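Local coordinates for hypothetical protein (Nostoc punctiforme, PDB 2INB), which probably takes part, as an XisH family protein of the PDDEXK nuclease-like clan, in the site-specific recombination of nitrogen-fixation genes in cyanobacteria, at residues L96-L102 / V123-D129. Numbering follows the deposited sequence.
Sequences LYLAVPL and VKMLIYD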
# COMPACT_ATOMS: atom_id res chain seq x y z
N LEU A 96 -10.88 9.58 -6.85
CA LEU A 96 -10.78 8.67 -5.71
C LEU A 96 -10.42 9.39 -4.40
O LEU A 96 -9.45 10.16 -4.36
CB LEU A 96 -9.78 7.53 -5.96
CG LEU A 96 -9.63 6.49 -4.83
CD1 LEU A 96 -10.82 5.62 -4.70
CD2 LEU A 96 -8.37 5.59 -5.06
N TYR A 97 -11.17 9.05 -3.33
CA TYR A 97 -10.92 9.53 -1.98
C TYR A 97 -10.79 8.33 -1.01
O TYR A 97 -11.49 7.34 -1.10
CB TYR A 97 -12.12 10.38 -1.50
CG TYR A 97 -12.26 11.64 -2.29
CD1 TYR A 97 -12.96 11.66 -3.50
CD2 TYR A 97 -11.66 12.85 -1.86
CE1 TYR A 97 -13.04 12.81 -4.27
CE2 TYR A 97 -11.78 14.01 -2.62
CZ TYR A 97 -12.47 13.98 -3.83
OH TYR A 97 -12.56 15.15 -4.58
N LEU A 98 -9.88 8.49 -0.05
CA LEU A 98 -9.77 7.63 1.12
C LEU A 98 -10.61 8.19 2.23
O LEU A 98 -10.40 9.32 2.67
CB LEU A 98 -8.31 7.59 1.59
CG LEU A 98 -7.99 6.82 2.88
CD1 LEU A 98 -8.45 5.35 2.83
CD2 LEU A 98 -6.53 6.98 3.32
N ALA A 99 -11.62 7.43 2.64
CA ALA A 99 -12.49 7.87 3.73
C ALA A 99 -11.99 7.38 5.10
O ALA A 99 -11.76 6.19 5.25
CB ALA A 99 -13.91 7.39 3.50
N VAL A 100 -11.80 8.30 6.05
CA VAL A 100 -11.39 7.89 7.36
C VAL A 100 -12.19 8.63 8.44
O VAL A 100 -12.60 9.80 8.22
CB VAL A 100 -9.90 8.00 7.65
CG1 VAL A 100 -9.04 7.43 6.47
CG2 VAL A 100 -9.49 9.42 7.96
N PRO A 101 -12.40 7.98 9.59
CA PRO A 101 -13.13 8.63 10.68
C PRO A 101 -12.42 9.85 11.24
O PRO A 101 -11.18 9.92 11.24
CB PRO A 101 -13.22 7.53 11.74
CG PRO A 101 -13.04 6.26 11.04
CD PRO A 101 -12.04 6.60 9.98
N LEU A 102 -13.21 10.81 11.72
CA LEU A 102 -12.70 12.02 12.32
C LEU A 102 -11.73 11.71 13.46
O LEU A 102 -10.69 12.36 13.58
CB LEU A 102 -13.86 12.91 12.85
CG LEU A 102 -13.43 14.27 13.41
CD1 LEU A 102 -12.58 15.15 12.53
CD2 LEU A 102 -14.72 15.02 13.85
N VAL A 123 -2.73 11.85 -1.68
CA VAL A 123 -3.93 11.11 -1.26
C VAL A 123 -5.01 12.14 -0.88
O VAL A 123 -4.80 13.02 -0.04
CB VAL A 123 -3.60 10.18 -0.07
CG1 VAL A 123 -4.87 9.41 0.40
CG2 VAL A 123 -2.47 9.19 -0.40
N LYS A 124 -6.14 11.99 -1.53
CA LYS A 124 -7.33 12.78 -1.25
C LYS A 124 -8.14 12.04 -0.20
O LYS A 124 -8.23 10.80 -0.26
CB LYS A 124 -8.11 12.96 -2.55
CG LYS A 124 -7.36 13.66 -3.65
CD LYS A 124 -8.26 13.86 -4.87
CE LYS A 124 -7.50 14.33 -6.06
NZ LYS A 124 -6.89 15.66 -5.86
N MSE A 125 -8.75 12.77 0.73
CA MSE A 125 -9.47 12.10 1.82
C MSE A 125 -10.88 12.65 2.04
O MSE A 125 -11.18 13.81 1.73
CB MSE A 125 -8.65 12.15 3.11
CG MSE A 125 -7.35 11.38 3.01
SE MSE A 125 -6.30 11.52 4.68
CE MSE A 125 -5.94 13.43 4.45
N LEU A 126 -11.74 11.79 2.55
CA LEU A 126 -13.07 12.14 3.00
C LEU A 126 -13.07 11.90 4.51
O LEU A 126 -12.94 10.76 4.94
CB LEU A 126 -14.09 11.29 2.27
CG LEU A 126 -15.57 11.54 2.57
CD1 LEU A 126 -15.88 13.03 2.34
CD2 LEU A 126 -16.46 10.62 1.72
N ILE A 127 -13.14 12.97 5.30
CA ILE A 127 -13.16 12.81 6.73
C ILE A 127 -14.62 12.79 7.19
O ILE A 127 -15.35 13.78 6.97
CB ILE A 127 -12.40 13.90 7.46
CG1 ILE A 127 -11.02 14.12 6.82
CG2 ILE A 127 -12.29 13.54 8.95
CD1 ILE A 127 -10.18 12.87 6.70
N TYR A 128 -15.01 11.70 7.83
CA TYR A 128 -16.43 11.51 8.26
C TYR A 128 -16.53 11.34 9.77
O TYR A 128 -15.68 10.72 10.40
CB TYR A 128 -17.09 10.34 7.55
CG TYR A 128 -16.51 8.95 7.80
CD1 TYR A 128 -15.42 8.47 7.04
CD2 TYR A 128 -17.09 8.04 8.70
CE1 TYR A 128 -14.91 7.21 7.25
CE2 TYR A 128 -16.58 6.77 8.88
CZ TYR A 128 -15.51 6.34 8.17
OH TYR A 128 -15.08 5.06 8.37
N ASP A 129 -17.60 11.88 10.32
CA ASP A 129 -17.87 11.73 11.73
C ASP A 129 -18.77 10.53 11.90
O ASP A 129 -19.84 10.47 11.32
CB ASP A 129 -18.51 13.00 12.29
CG ASP A 129 -18.77 12.90 13.76
OD1 ASP A 129 -19.82 12.40 14.16
OD2 ASP A 129 -17.87 13.24 14.55
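Pro-101 lies over one face of the Tyr-128 ring, its CA 4.1 Å from the ring centroid and 8° off the normal, a CH-pi contact. The ring reaches back over the neighbouring strand because CG of Tyr-128 sits between its own backbone N and carbonyl carbon (chi1 63°). There CE1 of Tyr-128 comes within 3.3 Å of Val-100 C, and the carbonyl carbon of Ala-99 meets the ring edge in plane. The phenol end runs alongside the proline, OH of Tyr-128 3.6 Å from Pro-101 CG, and hydrogen-bonds onward to the carbonyl of Lys-61. A leucine in place of Tyr-128 would probably leave that carbonyl without its phenol partner and Pro-101 without an aromatic face to lie on.

Underneath, the two strands run parallel, held by backbone hydrogen bonds: Leu-98 N to Lys-124 O, nearly straight at 172°, Leu-98 O and Val-100 N to Leu-126, Val-100 O to Tyr-128 N, and Leu-102 N to Tyr-128 O at 2.8 Å. Val-100 and Ile-127 point the same way, side by side, CG2 of Val-100 3.7 Å from CD1 of Ile-127. The Leu-102 side chain crosses that of Ile-127 at about a right angle, CD1 of the leucine 3.9 Å from CG2 of the isoleucine. At the other end CB of Lys-124 touches CD2 of Tyr-97 at 3.6 Å, while NZ of Lys-124 leads off to a salt bridge with the C-terminal carboxylate of Asn-140.

Strands 54-60 and 134-139 flank the pair; helix 7-18 covers Tyr-128. The contact joins two neighbouring interior strands, a beta-alpha-beta unit connected through helices 102-106 and 112-120, in a mixed sheet consistent with the PDDEXK clan: main-chain bonds set their register, and the buried tyrosine ties the second strand to Lys-61, just beyond strand 54-60, across the intervening one.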